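Local coordinates for protein glycerol dehydrogenase (Schizosaccharomyces pombe, PDB 1TA9) that oxidises glycerol to dihydroxyacetone with NAD(+), using a zinc ion in its active site, and so takes part in the assimilation of glycerol, at residues V96-Q100 against N101-I105; V111-L114 against S115-M119; R330-H333 against G334-V337. All blocks are in the same frame, centred on the assembly; numbering follows the deposited sequence.

Contact 1 (V96-Q100 against N101-I105); sequences VLADQ and NVWNI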
ATOM      1  N   VAL B  96      23.699  -5.744  52.291  1.00 21.81           N
ATOM      2  CA  VAL B  96      23.461  -4.672  51.338  1.00 22.07           C
ATOM      3  C   VAL B  96      24.819  -4.068  51.010  1.00 22.43           C
ATOM      4  O   VAL B  96      25.512  -3.550  51.889  1.00 22.56           O
ATOM      5  CB  VAL B  96      22.523  -3.588  51.909  1.00 21.94           C
ATOM      6  CG1 VAL B  96      22.376  -2.449  50.906  1.00 21.68           C
ATOM      7  CG2 VAL B  96      21.159  -4.190  52.200  1.00 21.65           C
ATOM      8  N   LEU B  97      25.201  -4.160  49.741  1.00 22.74           N
ATOM      9  CA  LEU B  97      26.485  -3.653  49.274  1.00 23.23           C
ATOM     10  C   LEU B  97      26.330  -2.462  48.336  1.00 23.68           C
ATOM     11  O   LEU B  97      25.601  -2.536  47.349  1.00 23.51           O
ATOM     12  CB  LEU B  97      27.239  -4.766  48.546  1.00 23.22           C
ATOM     13  CG  LEU B  97      28.587  -4.404  47.922  1.00 23.31           C
ATOM     14  CD1 LEU B  97      29.593  -4.084  49.027  1.00 23.54           C
ATOM     15  CD2 LEU B  97      29.079  -5.560  47.069  1.00 23.28           C
ATOM     16  N   ALA B  98      27.031  -1.373  48.642  1.00 24.16           N
ATOM     17  CA  ALA B  98      26.980  -0.166  47.818  1.00 24.88           C
ATOM     18  C   ALA B  98      28.138   0.762  48.167  1.00 25.32           C
ATOM     19  O   ALA B  98      28.587   0.788  49.313  1.00 25.51           O
ATOM     20  CB  ALA B  98      25.654   0.557  48.032  1.00 24.95           C
ATOM     21  N   ASP B  99      28.634   1.514  47.186  1.00 25.68           N
ATOM     22  CA  ASP B  99      29.723   2.445  47.458  1.00 26.07           C
ATOM     23  C   ASP B  99      29.131   3.569  48.305  1.00 26.28           C
ATOM     24  O   ASP B  99      27.914   3.654  48.451  1.00 26.14           O
ATOM     25  CB  ASP B  99      30.335   2.980  46.150  1.00 26.12           C
ATOM     26  CG  ASP B  99      29.375   3.837  45.344  1.00 26.28           C
ATOM     27  OD1 ASP B  99      29.609   3.985  44.123  1.00 26.32           O
ATOM     28  OD2 ASP B  99      28.402   4.374  45.913  1.00 26.36           O
ATOM     29  N   GLN B 100      29.976   4.430  48.861  1.00 26.56           N
ATOM     30  CA  GLN B 100      29.484   5.501  49.717  1.00 26.98           C
ATOM     31  C   GLN B 100      28.475   6.421  49.042  1.00 26.93           C
ATOM     32  O   GLN B 100      27.501   6.845  49.662  1.00 26.82           O
ATOM     33  CB  GLN B 100      30.656   6.321  50.256  1.00 27.56           C
ATOM     34  CG  GLN B 100      30.302   7.155  51.472  1.00 28.51           C
ATOM     35  CD  GLN B 100      29.567   6.349  52.531  1.00 29.01           C
ATOM     36  OE1 GLN B 100      28.336   6.291  52.540  1.00 29.44           O
ATOM     37  NE2 GLN B 100      30.321   5.710  53.417  1.00 29.35           N
ATOM     38  N   ASN B 101      28.711   6.726  47.771  1.00 26.97           N
ATOM     39  CA  ASN B 101      27.825   7.600  47.017  1.00 27.03           C
ATOM     40  C   ASN B 101      26.396   7.056  47.000  1.00 26.75           C
ATOM     41  O   ASN B 101      25.440   7.788  47.265  1.00 26.76           O
ATOM     42  CB  ASN B 101      28.342   7.747  45.583  1.00 27.60           C
ATOM     43  CG  ASN B 101      27.579   8.788  44.789  1.00 28.19           C
ATOM     44  OD1 ASN B 101      27.768   8.922  43.576  1.00 28.82           O
ATOM     45  ND2 ASN B 101      26.719   9.539  45.465  1.00 28.27           N
ATOM     46  N   VAL B 102      26.252   5.770  46.695  1.00 26.37           N
ATOM     47  CA  VAL B 102      24.933   5.156  46.639  1.00 25.90           C
ATOM     48  C   VAL B 102      24.285   5.066  48.014  1.00 25.86           C
ATOM     49  O   VAL B 102      23.061   5.148  48.132  1.00 25.65           O
ATOM     50  CB  VAL B 102      24.998   3.757  45.994  1.00 25.86           C
ATOM     51  CG1 VAL B 102      23.628   3.110  46.013  1.00 25.63           C
ATOM     52  CG2 VAL B 102      25.492   3.879  44.558  1.00 25.62           C
ATOM     53  N   TRP B 103      25.096   4.899  49.057  1.00 25.79           N
ATOM     54  CA  TRP B 103      24.548   4.837  50.410  1.00 25.83           C
ATOM     55  C   TRP B 103      23.899   6.177  50.729  1.00 26.00           C
ATOM     56  O   TRP B 103      22.820   6.236  51.318  1.00 26.12           O
ATOM     57  CB  TRP B 103      25.648   4.537  51.438  1.00 25.44           C
ATOM     58  CG  TRP B 103      25.897   3.072  51.642  1.00 25.00           C
ATOM     59  CD1 TRP B 103      27.003   2.366  51.268  1.00 24.90           C
ATOM     60  CD2 TRP B 103      25.004   2.130  52.246  1.00 24.95           C
ATOM     61  NE1 TRP B 103      26.855   1.040  51.599  1.00 24.79           N
ATOM     62  CE2 TRP B 103      25.636   0.867  52.200  1.00 24.81           C
ATOM     63  CE3 TRP B 103      23.728   2.228  52.821  1.00 24.88           C
ATOM     64  CZ2 TRP B 103      25.034  -0.291  52.706  1.00 24.85           C
ATOM     65  CZ3 TRP B 103      23.129   1.076  53.323  1.00 24.84           C
ATOM     66  CH2 TRP B 103      23.784  -0.166  53.261  1.00 24.80           C
ATOM     67  N   ASN B 104      24.560   7.255  50.325  1.00 26.29           N
ATOM     68  CA  ASN B 104      24.053   8.597  50.571  1.00 26.50           C
ATOM     69  C   ASN B 104      22.777   8.853  49.778  1.00 26.52           C
ATOM     70  O   ASN B 104      21.825   9.453  50.281  1.00 26.66           O
ATOM     71  CB  ASN B 104      25.102   9.636  50.170  1.00 26.81           C
ATOM     72  CG  ASN B 104      26.417   9.466  50.916  1.00 27.06           C
ATOM     73  OD1 ASN B 104      27.416  10.100  50.578  1.00 27.31           O
ATOM     74  ND2 ASN B 104      26.422   8.614  51.936  1.00 27.17           N
ATOM     75  N   ILE B 105      22.764   8.379  48.536  1.00 26.53           N
ATOM     76  CA  ILE B 105      21.636   8.577  47.633  1.00 26.44           C
ATOM     77  C   ILE B 105      20.370   7.750  47.865  1.00 26.02           C
ATOM     78  O   ILE B 105      19.268   8.296  47.847  1.00 26.19           O
ATOM     79  CB  ILE B 105      22.079   8.359  46.167  1.00 26.71           C
ATOM     80  CG1 ILE B 105      23.192   9.344  45.809  1.00 27.17           C
ATOM     81  CG2 ILE B 105      20.897   8.547  45.222  1.00 26.93           C
ATOM     82  CD1 ILE B 105      23.749   9.150  44.413  1.00 27.36           C
TER
HETATM   83  O   HOH W   1      28.530   6.244  42.954  1.00 34.20           O

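Contact 2 (V111-L114 against S115-M119); sequences VDSL and SQNGM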
ATOM      1  N   VAL B 111      17.602  -0.564  53.245  1.00 24.69           N
ATOM      2  CA  VAL B 111      17.899  -1.047  54.588  1.00 24.94           C
ATOM      3  C   VAL B 111      16.737  -0.775  55.540  1.00 25.08           C
ATOM      4  O   VAL B 111      16.311  -1.663  56.274  1.00 25.01           O
ATOM      5  CB  VAL B 111      19.178  -0.382  55.149  1.00 25.00           C
ATOM      6  CG1 VAL B 111      19.448  -0.872  56.570  1.00 24.96           C
ATOM      7  CG2 VAL B 111      20.362  -0.702  54.248  1.00 24.97           C
ATOM      8  N   ASP B 112      16.224   0.451  55.518  1.00 25.31           N
ATOM      9  CA  ASP B 112      15.110   0.826  56.383  1.00 25.60           C
ATOM     10  C   ASP B 112      13.903  -0.086  56.200  1.00 25.56           C
ATOM     11  O   ASP B 112      13.298  -0.523  57.177  1.00 25.46           O
ATOM     12  CB  ASP B 112      14.694   2.277  56.124  1.00 25.96           C
ATOM     13  CG  ASP B 112      15.698   3.280  56.668  1.00 26.39           C
ATOM     14  OD1 ASP B 112      15.520   4.494  56.432  1.00 26.83           O
ATOM     15  OD2 ASP B 112      16.664   2.854  57.335  1.00 26.54           O
ATOM     16  N   SER B 113      13.556  -0.371  54.947  1.00 25.37           N
ATOM     17  CA  SER B 113      12.415  -1.229  54.646  1.00 25.28           C
ATOM     18  C   SER B 113      12.568  -2.620  55.250  1.00 25.48           C
ATOM     19  O   SER B 113      11.645  -3.140  55.877  1.00 25.53           O
ATOM     20  CB  SER B 113      12.234  -1.354  53.128  1.00 25.02           C
ATOM     21  OG  SER B 113      11.186  -2.255  52.816  1.00 24.45           O
ATOM     22  N   LEU B 114      13.737  -3.222  55.058  1.00 25.59           N
ATOM     23  CA  LEU B 114      13.998  -4.557  55.577  1.00 25.72           C
ATOM     24  C   LEU B 114      14.041  -4.564  57.103  1.00 26.03           C
ATOM     25  O   LEU B 114      13.567  -5.509  57.738  1.00 25.87           O
ATOM     26  CB  LEU B 114      15.315  -5.088  55.000  1.00 25.53           C
ATOM     27  CG  LEU B 114      15.377  -5.103  53.465  1.00 25.37           C
ATOM     28  CD1 LEU B 114      16.711  -5.676  53.004  1.00 25.36           C
ATOM     29  CD2 LEU B 114      14.221  -5.930  52.909  1.00 25.01           C
ATOM     30  N   SER B 115      14.607  -3.509  57.685  1.00 26.51           N
ATOM     31  CA  SER B 115      14.703  -3.393  59.141  1.00 27.09           C
ATOM     32  C   SER B 115      13.323  -3.270  59.770  1.00 27.31           C
ATOM     33  O   SER B 115      12.994  -3.983  60.715  1.00 27.41           O
ATOM     34  CB  SER B 115      15.540  -2.174  59.530  1.00 27.14           C
ATOM     35  OG  SER B 115      16.901  -2.364  59.191  1.00 27.57           O
ATOM     36  N   GLN B 116      12.519  -2.354  59.238  1.00 27.64           N
ATOM     37  CA  GLN B 116      11.169  -2.125  59.739  1.00 27.82           C
ATOM     38  C   GLN B 116      10.335  -3.396  59.670  1.00 27.58           C
ATOM     39  O   GLN B 116       9.226  -3.448  60.201  1.00 27.54           O
ATOM     40  CB  GLN B 116      10.486  -1.025  58.923  1.00 28.46           C
ATOM     41  CG  GLN B 116      11.174   0.324  59.007  1.00 29.54           C
ATOM     42  CD  GLN B 116      10.624   1.324  58.006  1.00 30.14           C
ATOM     43  OE1 GLN B 116      11.084   2.463  57.937  1.00 30.70           O
ATOM     44  NE2 GLN B 116       9.639   0.900  57.219  1.00 30.58           N
ATOM     45  N   ASN B 117      10.868  -4.421  59.014  1.00 27.21           N
ATOM     46  CA  ASN B 117      10.155  -5.681  58.887  1.00 26.92           C
ATOM     47  C   ASN B 117      10.819  -6.859  59.599  1.00 26.87           C
ATOM     48  O   ASN B 117      10.564  -8.020  59.269  1.00 26.92           O
ATOM     49  CB  ASN B 117       9.937  -5.992  57.409  1.00 26.91           C
ATOM     50  CG  ASN B 117       8.787  -5.199  56.824  1.00 26.90           C
ATOM     51  OD1 ASN B 117       7.630  -5.597  56.931  1.00 26.80           O
ATOM     52  ND2 ASN B 117       9.098  -4.053  56.225  1.00 26.80           N
ATOM     53  N   GLY B 118      11.673  -6.551  60.571  1.00 26.66           N
ATOM     54  CA  GLY B 118      12.324  -7.588  61.352  1.00 26.41           C
ATOM     55  C   GLY B 118      13.581  -8.244  60.819  1.00 26.26           C
ATOM     56  O   GLY B 118      14.029  -9.246  61.377  1.00 26.20           O
ATOM     57  N   MET B 119      14.164  -7.700  59.757  1.00 26.00           N
ATOM     58  CA  MET B 119      15.375  -8.290  59.202  1.00 25.86           C
ATOM     59  C   MET B 119      16.652  -7.668  59.744  1.00 25.98           C
ATOM     60  O   MET B 119      16.681  -6.491  60.110  1.00 25.87           O
ATOM     61  CB  MET B 119      15.387  -8.167  57.677  1.00 25.49           C
ATOM     62  CG  MET B 119      14.315  -8.966  56.971  1.00 25.05           C
ATOM     63  SD  MET B 119      14.526  -8.880  55.185  1.00 24.56           S
ATOM     64  CE  MET B 119      15.958  -9.940  54.960  1.00 24.34           C
TER

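Contact 3 (R330-H333 against G334-V337); sequences RLMH and GEKV. With ZN (zinc ion), chain I.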
ATOM      1  N   ARG B 330      37.028   8.176  29.359  1.00 15.97           N
ATOM      2  CA  ARG B 330      35.984   9.100  29.787  1.00 15.25           C
ATOM      3  C   ARG B 330      34.636   8.763  29.160  1.00 14.77           C
ATOM      4  O   ARG B 330      33.607   9.308  29.553  1.00 14.67           O
ATOM      5  CB  ARG B 330      36.390  10.528  29.423  1.00 14.67           C
ATOM      6  CG  ARG B 330      37.634  10.996  30.170  1.00 14.72           C
ATOM      7  CD  ARG B 330      38.381  12.080  29.410  1.00 14.34           C
ATOM      8  NE  ARG B 330      37.523  13.205  29.056  1.00 13.99           N
ATOM      9  CZ  ARG B 330      37.916  14.226  28.301  1.00 14.35           C
ATOM     10  NH1 ARG B 330      39.158  14.258  27.825  1.00 14.03           N
ATOM     11  NH2 ARG B 330      37.066  15.203  28.003  1.00 13.86           N
ATOM     12  N   LEU B 331      34.648   7.855  28.191  1.00 14.57           N
ATOM     13  CA  LEU B 331      33.422   7.440  27.515  1.00 14.66           C
ATOM     14  C   LEU B 331      32.675   6.391  28.329  1.00 14.71           C
ATOM     15  O   LEU B 331      33.289   5.520  28.945  1.00 14.81           O
ATOM     16  CB  LEU B 331      33.747   6.859  26.134  1.00 14.33           C
ATOM     17  CG  LEU B 331      34.229   7.828  25.052  1.00 14.42           C
ATOM     18  CD1 LEU B 331      34.889   7.046  23.924  1.00 14.32           C
ATOM     19  CD2 LEU B 331      33.051   8.645  24.523  1.00 14.13           C
ATOM     20  N   MET B 332      31.351   6.481  28.342  1.00 14.77           N
ATOM     21  CA  MET B 332      30.544   5.500  29.057  1.00 15.09           C
ATOM     22  C   MET B 332      30.373   4.299  28.137  1.00 15.19           C
ATOM     23  O   MET B 332      30.528   4.412  26.920  1.00 15.09           O
ATOM     24  CB  MET B 332      29.165   6.065  29.405  1.00 15.40           C
ATOM     25  CG  MET B 332      29.169   7.140  30.477  1.00 15.37           C
ATOM     26  SD  MET B 332      27.498   7.557  30.965  1.00 15.70           S
ATOM     27  CE  MET B 332      27.805   8.769  32.284  1.00 15.67           C
ATOM     28  N   HIS B 333      30.040   3.156  28.723  1.00 15.32           N
ATOM     29  CA  HIS B 333      29.855   1.929  27.964  1.00 15.44           C
ATOM     30  C   HIS B 333      28.954   2.079  26.738  1.00 15.02           C
ATOM     31  O   HIS B 333      29.340   1.709  25.627  1.00 14.84           O
ATOM     32  CB  HIS B 333      29.279   0.842  28.865  1.00 16.49           C
ATOM     33  CG  HIS B 333      29.075  -0.463  28.166  1.00 17.30           C
ATOM     34  ND1 HIS B 333      30.124  -1.224  27.698  1.00 17.94           N
ATOM     35  CD2 HIS B 333      27.945  -1.123  27.822  1.00 17.58           C
ATOM     36  CE1 HIS B 333      29.649  -2.298  27.094  1.00 18.20           C
ATOM     37  NE2 HIS B 333      28.330  -2.260  27.155  1.00 17.90           N
ATOM     38  N   GLY B 334      27.752   2.610  26.949  1.00 14.56           N
ATOM     39  CA  GLY B 334      26.813   2.785  25.856  1.00 14.31           C
ATOM     40  C   GLY B 334      27.260   3.742  24.763  1.00 14.21           C
ATOM     41  O   GLY B 334      26.871   3.594  23.602  1.00 14.37           O
ATOM     42  N   GLU B 335      28.060   4.737  25.125  1.00 13.78           N
ATOM     43  CA  GLU B 335      28.544   5.702  24.148  1.00 13.61           C
ATOM     44  C   GLU B 335      29.472   4.986  23.176  1.00 13.53           C
ATOM     45  O   GLU B 335      29.457   5.251  21.976  1.00 13.66           O
ATOM     46  CB  GLU B 335      29.253   6.856  24.870  1.00 13.41           C
ATOM     47  CG  GLU B 335      28.354   7.460  25.953  1.00 13.71           C
ATOM     48  CD  GLU B 335      29.004   8.564  26.769  1.00 13.71           C
ATOM     49  OE1 GLU B 335      30.235   8.523  26.965  1.00 13.11           O
ATOM     50  OE2 GLU B 335      28.266   9.457  27.239  1.00 13.48           O
ATOM     51  N   LYS B 336      30.267   4.062  23.697  1.00 13.31           N
ATOM     52  CA  LYS B 336      31.177   3.297  22.859  1.00 13.46           C
ATOM     53  C   LYS B 336      30.404   2.241  22.065  1.00 13.33           C
ATOM     54  O   LYS B 336      30.663   2.036  20.882  1.00 13.41           O
ATOM     55  CB  LYS B 336      32.257   2.628  23.721  1.00 14.04           C
ATOM     56  CG  LYS B 336      33.276   3.613  24.298  1.00 14.64           C
ATOM     57  CD  LYS B 336      34.295   2.928  25.209  1.00 15.70           C
ATOM     58  CE  LYS B 336      33.652   2.411  26.489  1.00 16.20           C
ATOM     59  NZ  LYS B 336      34.657   1.824  27.426  1.00 17.19           N
ATOM     60  N   VAL B 337      29.448   1.583  22.715  1.00 13.03           N
ATOM     61  CA  VAL B 337      28.657   0.548  22.050  1.00 13.01           C
ATOM     62  C   VAL B 337      27.867   1.098  20.866  1.00 12.65           C
ATOM     63  O   VAL B 337      27.733   0.433  19.836  1.00 12.70           O
ATOM     64  CB  VAL B 337      27.674  -0.134  23.033  1.00 12.89           C
ATOM     65  CG1 VAL B 337      26.671  -0.993  22.259  1.00 13.06           C
ATOM     66  CG2 VAL B 337      28.443  -1.012  24.008  1.00 13.15           C
TER
HETATM   67 ZN    ZN I1501      26.599  -3.602  26.633  1.00 34.17          ZN
HETATM   68  O   HOH W   2      35.508   3.996  28.422  1.00 33.36           O

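Contact 1 (V96-Q100 against N101-I105)
Trp103 reaches back from the first turn of helix 100-115 to Val96 and Ala98 of strand 93-98, making this strand-to-helix turn of a beta-alpha-beta unit a compact example of how a helix is anchored on the strand that leads into it. With CG anti to its carbonyl carbon (chi1 -87°), the indole is carried over the strand. Ala98 CB sits over one face, 4.0 Å from the centroid of the five-membered ring in a CH-pi contact, while Val96 CG1 meets CH2 of Trp103 at 3.6 Å. At the ring's edge, near its plane, lies Val96 O. Trp103 NE1 donates to Leu124 O of the neighbouring strand 120-125, so the ring spans two strands. An alanine in place of Trp103 takes away the indole N-H and the ring, which is likely to leave Leu124 O without this partner and open a gap beside Val96 and Ala98.

Gln100 bends back over the helix start, bringing OE1 to 3.4 Å from Trp103 CB. The same OE1 accepts a weak bond from Asn104 ND2 at 3.1 Å, the two amide planes only 14° apart. Asp99, a probable NAD(+)-binding residue, is the N-cap: its OD2 takes the Val102 N-H at 2.7 Å in a nearly straight bond (170°). The other carboxylate oxygen, OD1, accepts from a water at 2.8 Å that also donates to Asn101 OD1.

Contact 2 (V111-L114 against S115-M119)
Ser115 grips Val111 O twice as helix 100-115 runs into a Schellman motif, the classic way of ending a helix on a glycine. Ser115 N reaches Val111 O at 2.9 Å almost in line with the carbonyl bond. Its OG, which lies beside its own backbone N with chi1 -69°, donates to that same Val111 O at 3.1 Å from above the carbonyl plane. Gln116 N continues the helical pattern with a bond to Asp112 O of 2.9 Å, and the first carbons of its extended side chain press against that oxygen. At Asn117 a side chain enters the pattern: ND2 donates to Ser113 O at 2.7 Å, almost straight (173°) and in the plane of the asparagine's amide. Gly118 then takes a positive phi of 84°, where a side chain would run into the carbonyl oxygen of the residue before, and its N closes a type I turn onto Ser115 O. Met119 N completes the motif by bonding to Leu114 O at 3.0 Å. Its side chain turns inward beside Leu114, among Tyr83 of helix 82-86 and Ala94 of strand 93-98, and Met119 SD comes to rest 3.7 Å from Leu114 CD2.

Contact 3 (R330-H333 against G334-V337)
Glu335 OE1 receives the backbone N-H of Met332 at 2.7 Å, in an almost straight bond (176°) that meets the carboxylate from above its plane. The bond illustrates half of a capping box: the third residue of helix 333-347 folds back onto the N-cap, Met332, whose thioether side chain makes no capping bond in return. The extended Glu335 chain crosses Met332 at a slant, its CD close to Met332 CB, and its other oxygen, OE2, forms a salt bridge with Arg224, which ties the buried carboxylate to helix 223-245. The helix proper opens with Met332 O, which accepts from Lys336 N at 3.3 Å and more weakly from Glu335 N. Next, Val337 N bonds to His333 O at 2.9 Å. Lys336 lays its CG against Leu331 CB at 3.8 Å, and a water links Lys336 NZ to Leu331 O.

His333 is the first residue of the helix. CG stands anti to the backbone N (chi1 -179°), which carries the imidazole out to the metal, and NE2 binds the zinc ion at 2.2 Å. Val337 CG2 covers one face of the ring in a CH-pi contact, 3.6 Å from its centroid, while His318 meets it edge-to-face. Asp232 and His315 also bind the zinc, and a glycerol molecule lies about 3 Å from the nearest atom of the His333 side chain. The metal ligand thus comes directly after the N-cap, and the zinc's place beside glycerol is consistent with its acting as a Lewis acid that polarises the alcohol oxygen for hydride transfer to NAD(+).

The three contacts follow one another along the chain without overlap. Contacts 1 and 2 mark the start and the end of one helix, 100-115, within the unit formed by strand 93-98, that helix and strand 120-125 of the parallel sheet. Their centres are about 17 Å apart, yet they touch: Trp103 CZ3 packs against Val111 CG2 at 3.4 Å. Contact 3 opens helix 333-347 in the helical part of the chain, its centre about 23 Å from that of contact 1 and about 37 Å from that of contact 2. Thus contact 1 serves the probable NAD(+) side, contact 3 the zinc side, and contact 2 lies away from both.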